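Local structure of DNA annealing helicase and endonuclease ZRANB3 (Homo sapiens, 5MKW) at residues 19-25 and 93-99; 79-83 and 107-113. The protein anneals DNA strands using ATP and cuts DNA, maintaining genome stability at stalled or collapsed replication forks; this chain is its HNH endonuclease domain. All coordinates share one frame; numbering follows the deposited sequence. Where two conformers were deposited one is given.

Contact 1. Residues 19-25 and 93-99; sequences VCQLCNV and QTLCTVC. With ZN (zinc ion), chain C.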
# COMPACT_ATOMS: atom_id res chain seq x y z
N VAL A 19 3.83 3.48 8.89
CA VAL A 19 4.34 2.15 9.31
C VAL A 19 3.31 1.07 9.07
O VAL A 19 2.12 1.24 9.42
CB VAL A 19 4.67 2.13 10.81
CG1 VAL A 19 5.19 0.74 11.21
CG2 VAL A 19 5.71 3.19 11.11
N CYS A 20 3.67 0.07 8.28
CA CYS A 20 2.69 -0.96 7.88
C CYS A 20 2.24 -1.73 9.10
O CYS A 20 3.09 -2.19 9.91
CB CYS A 20 3.31 -1.95 6.90
SG CYS A 20 2.16 -3.25 6.35
N GLN A 21 0.93 -1.88 9.25
CA GLN A 21 0.39 -2.51 10.45
C GLN A 21 0.39 -4.02 10.38
O GLN A 21 0.20 -4.67 11.39
CB GLN A 21 -1.01 -1.99 10.73
CG GLN A 21 -1.04 -0.51 11.00
CD GLN A 21 -0.15 -0.12 12.20
OE1 GLN A 21 -0.46 -0.45 13.34
NE2 GLN A 21 0.95 0.57 11.94
N LEU A 22 0.71 -4.58 9.21
CA LEU A 22 0.85 -6.03 9.05
C LEU A 22 2.28 -6.51 9.20
O LEU A 22 2.51 -7.50 9.88
CB LEU A 22 0.27 -6.52 7.73
CG LEU A 22 -1.21 -6.18 7.55
CD1 LEU A 22 -1.81 -6.80 6.30
CD2 LEU A 22 -2.02 -6.55 8.79
N CYS A 23 3.23 -5.85 8.53
CA CYS A 23 4.60 -6.33 8.49
C CYS A 23 5.60 -5.40 9.17
O CYS A 23 6.75 -5.77 9.34
CB CYS A 23 5.04 -6.59 7.04
SG CYS A 23 5.40 -5.10 6.11
N ASN A 24 5.15 -4.21 9.55
CA ASN A 24 5.86 -3.23 10.36
C ASN A 24 7.08 -2.59 9.69
O ASN A 24 7.86 -1.90 10.33
CB ASN A 24 6.10 -3.74 11.79
CG ASN A 24 4.80 -4.12 12.47
OD1 ASN A 24 3.82 -3.33 12.51
ND2 ASN A 24 4.69 -5.40 12.83
N VAL A 25 7.11 -2.64 8.38
CA VAL A 25 8.08 -1.81 7.70
C VAL A 25 7.74 -0.35 7.84
O VAL A 25 6.55 0.05 7.92
CB VAL A 25 8.29 -2.20 6.22
CG1 VAL A 25 8.79 -3.63 6.13
CG2 VAL A 25 7.03 -1.96 5.39
N GLN A 93 -6.21 1.41 8.40
CA GLN A 93 -4.86 1.11 8.77
C GLN A 93 -3.94 1.40 7.59
O GLN A 93 -4.37 1.39 6.44
CB GLN A 93 -4.72 -0.34 9.22
CG GLN A 93 -4.77 -1.36 8.08
CD GLN A 93 -4.73 -2.80 8.49
OE1 GLN A 93 -5.28 -3.70 7.80
NE2 GLN A 93 -4.26 -3.01 9.67
N THR A 94 -2.68 1.63 7.93
CA THR A 94 -1.60 1.77 7.00
C THR A 94 -1.10 0.40 6.61
O THR A 94 -0.82 -0.46 7.47
CB THR A 94 -0.44 2.56 7.67
OG1 THR A 94 -0.93 3.85 8.11
CG2 THR A 94 0.68 2.76 6.70
N LEU A 95 -0.98 0.20 5.31
CA LEU A 95 -0.32 -0.96 4.74
C LEU A 95 0.79 -0.48 3.82
O LEU A 95 0.59 0.46 3.02
CB LEU A 95 -1.30 -1.81 3.89
CG LEU A 95 -2.51 -2.47 4.54
CD1 LEU A 95 -3.27 -3.31 3.52
CD2 LEU A 95 -2.12 -3.33 5.73
N CYS A 96 1.94 -1.15 3.83
CA CYS A 96 2.90 -0.95 2.79
C CYS A 96 2.28 -1.45 1.46
O CYS A 96 1.26 -2.19 1.43
CB CYS A 96 4.22 -1.70 3.09
SG CYS A 96 4.13 -3.48 2.88
N THR A 97 2.87 -1.04 0.35
CA THR A 97 2.28 -1.37 -0.95
C THR A 97 2.38 -2.85 -1.32
O THR A 97 1.56 -3.33 -2.05
CB THR A 97 2.81 -0.46 -2.05
OG1 THR A 97 4.23 -0.25 -1.87
CG2 THR A 97 2.06 0.90 -1.96
N VAL A 98 3.33 -3.57 -0.75
CA VAL A 98 3.45 -4.99 -0.98
C VAL A 98 2.31 -5.73 -0.24
O VAL A 98 1.59 -6.53 -0.82
CB VAL A 98 4.83 -5.52 -0.55
CG1 VAL A 98 4.85 -7.05 -0.47
CG2 VAL A 98 5.92 -5.04 -1.52
N CYS A 99 2.08 -5.38 1.00
CA CYS A 99 0.91 -5.93 1.70
C CYS A 99 -0.43 -5.52 1.06
O CYS A 99 -1.40 -6.28 1.04
CB CYS A 99 0.91 -5.51 3.16
SG CYS A 99 2.26 -6.28 4.13
ZN ZN C . 3.52 -4.52 4.91
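Cys20 and Cys23 meet Cys96 and Cys99 around a zinc ion that all four sulfurs bind at 2.3 to 2.4 Å. Cys20 CB packs 3.9 Å from Cys96 CB, and with SG anti to the backbone N (chi1 -180°) the sulfur turns to the metal. There Cys20 SG also accepts a nearly straight hydrogen bond from Cys96 N (3.3 Å, 169° at the hydrogen) and longer ones from the backbone N atoms of Leu22 and Cys23. Three N-H groups thus point at one thiolate and would be expected to temper its negative charge. Cys96 SG is held in a similar way, accepting from Cys99 N as the N-cap of the following helix. One residue further along the loop, Gln21 N donates to Thr94 O at 2.9 Å. The side chains of Leu22 and Leu95 cross obliquely, Leu22 CG lying 3.5 Å from Leu95 CD2, while on Cys96 CB rests Val25 CG2 (3.6 Å). The two CxxC pairs, one in a loop and one spanning a strand end and the first turn of a helix, form a Cys4 zinc site that clamps the N-terminal part of this HNH domain to its beta-hairpin and long helix.

Contact 2. Residues 79-83 and 107-113; sequences PVYGG and QAKERSQ
The amide of Gly82 donates to Glu110 OE1 at 2.9 Å, meeting the carboxylate on its anti side and 19° out of its plane. On the same residue, Gly82 O takes a hydrogen bond of 2.9 Å from Arg111 NH1, arriving at the edge of the guanidinium, so both polar backbone atoms of Gly82 are tied to the helix. Arg111 bends at chi3 (-43°) to bring its end back to that carbonyl. Beside the glycine, the Tyr81 ring lies over Glu110: Glu110 CB sits 3.7 Å from the ring centroid in a CH-pi contact, and ring and carboxylate planes are stacked only 14° apart. Tyr81 OH continues to Gln113 CG, 3.4 Å away. A water joins Val80 O, Gln107 NE2 and Glu110 OE1, giving that carboxylate oxygen a second donor. Further out, a type II turn from Val80 to Gly83, closed by Gly83 N to Val80 O, sets the glycine against the helix, while Arg106 forms a salt bridge with Glu110 OE2 and probably steadies the carboxylate. The turn, in the loop linking antiparallel strands 72-76 and 92-96, lies against the middle and later turns of helix 97-118, with the earlier Arg103 touching Pro79 and Val114 touching Tyr81.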
# COMPACT_ATOMS: atom_id res chain seq x y z
N PRO A 79 -12.01 -5.92 6.27
CA PRO A 79 -12.73 -5.86 5.00
C PRO A 79 -13.82 -6.93 4.93
O PRO A 79 -13.72 -8.00 5.53
CB PRO A 79 -11.66 -6.14 3.95
CG PRO A 79 -10.62 -6.93 4.68
CD PRO A 79 -10.66 -6.51 6.13
N VAL A 80 -14.80 -6.64 4.11
CA VAL A 80 -15.76 -7.62 3.69
C VAL A 80 -15.06 -8.62 2.73
O VAL A 80 -14.07 -8.27 2.06
CB VAL A 80 -16.93 -6.84 3.03
CG1 VAL A 80 -17.99 -7.79 2.49
CG2 VAL A 80 -17.52 -5.86 4.04
N TYR A 81 -15.54 -9.86 2.70
CA TYR A 81 -15.13 -10.82 1.66
C TYR A 81 -15.25 -10.25 0.24
O TYR A 81 -16.33 -9.86 -0.17
CB TYR A 81 -15.98 -12.09 1.77
CG TYR A 81 -15.40 -13.28 1.05
CD1 TYR A 81 -14.32 -13.98 1.58
CD2 TYR A 81 -15.99 -13.75 -0.13
CE1 TYR A 81 -13.78 -15.07 0.93
CE2 TYR A 81 -15.45 -14.84 -0.80
CZ TYR A 81 -14.35 -15.50 -0.27
OH TYR A 81 -13.84 -16.62 -0.88
N GLY A 82 -14.14 -10.16 -0.50
CA GLY A 82 -14.17 -9.57 -1.83
C GLY A 82 -13.89 -8.07 -1.86
O GLY A 82 -13.78 -7.48 -2.91
N GLY A 83 -13.73 -7.46 -0.70
CA GLY A 83 -13.29 -6.07 -0.62
C GLY A 83 -14.43 -5.16 -0.25
O GLY A 83 -15.59 -5.58 -0.19
N GLN A 107 -8.47 -10.34 -2.61
CA GLN A 107 -9.85 -9.93 -2.70
C GLN A 107 -10.44 -10.13 -4.09
O GLN A 107 -11.64 -10.38 -4.20
CB GLN A 107 -10.00 -8.49 -2.26
CG GLN A 107 -9.66 -8.33 -0.81
CD GLN A 107 -9.66 -6.90 -0.33
OE1 GLN A 107 -9.59 -5.94 -1.10
NE2 GLN A 107 -9.78 -6.74 0.94
N ALA A 108 -9.61 -10.00 -5.13
CA ALA A 108 -10.02 -10.33 -6.52
C ALA A 108 -10.31 -11.82 -6.73
O ALA A 108 -11.29 -12.16 -7.36
CB ALA A 108 -8.97 -9.86 -7.51
N LYS A 109 -9.54 -12.69 -6.09
CA LYS A 109 -9.87 -14.11 -6.07
C LYS A 109 -11.16 -14.35 -5.31
O LYS A 109 -12.00 -15.12 -5.75
CB LYS A 109 -8.74 -14.94 -5.47
CG LYS A 109 -7.44 -14.81 -6.23
CD LYS A 109 -7.66 -14.69 -7.74
CE LYS A 109 -6.38 -14.88 -8.52
NZ LYS A 109 -5.79 -16.23 -8.28
N GLU A 110 -11.32 -13.69 -4.16
CA GLU A 110 -12.54 -13.83 -3.37
C GLU A 110 -13.76 -13.42 -4.17
O GLU A 110 -14.77 -14.11 -4.12
CB GLU A 110 -12.47 -13.02 -2.10
CG GLU A 110 -11.47 -13.59 -1.12
CD GLU A 110 -11.13 -12.65 0.03
OE1 GLU A 110 -11.66 -11.52 0.10
OE2 GLU A 110 -10.28 -13.06 0.85
N ARG A 111 -13.67 -12.31 -4.90
CA ARG A 111 -14.74 -11.91 -5.81
C ARG A 111 -15.06 -12.98 -6.89
O ARG A 111 -16.23 -13.29 -7.17
CB ARG A 111 -14.45 -10.54 -6.41
CG ARG A 111 -14.77 -9.43 -5.42
CD ARG A 111 -14.66 -8.00 -5.98
NE ARG A 111 -13.46 -7.84 -6.82
CZ ARG A 111 -12.27 -7.37 -6.41
NH1 ARG A 111 -12.07 -6.93 -5.17
NH2 ARG A 111 -11.27 -7.33 -7.27
N SER A 112 -14.00 -13.58 -7.45
CA SER A 112 -14.11 -14.82 -8.24
C SER A 112 -14.88 -15.93 -7.54
O SER A 112 -15.81 -16.47 -8.09
CB SER A 112 -12.72 -15.36 -8.56
OG SER A 112 -12.32 -14.94 -9.84
N GLN A 113 -14.42 -16.33 -6.36
CA GLN A 113 -15.12 -17.37 -5.57
C GLN A 113 -16.61 -17.03 -5.33
O GLN A 113 -17.48 -17.91 -5.43
CB GLN A 113 -14.41 -17.64 -4.24
CG GLN A 113 -15.11 -18.65 -3.30
CD GLN A 113 -14.93 -20.13 -3.69
OE1 GLN A 113 -14.70 -20.48 -4.86
NE2 GLN A 113 -15.14 -21.02 -2.72
O HOH W 1 -11.17 -9.02 1.98

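Overall arrangement
From the N terminus, helix 5-16 runs into the loop 19-25, the first half of contact 1. The chain then passes through helices 27-36, 39-47 and 56-64 and strand 72-76 before giving residues 79-83 to contact 2. It returns along strand 92-96, where contact 1 closes a loop of 67 intervening residues; helix 97-118 then closes the second loop, of 23 intervening residues, at residues 107-113. The segments alternate, so the two loops cross rather than nest. The contact centres lie 20 Å apart and their nearest atoms about 6 Å, without touching. Helix 97-118 serves both, joined at its start to the N-terminal loop and farther along to the inter-strand loop.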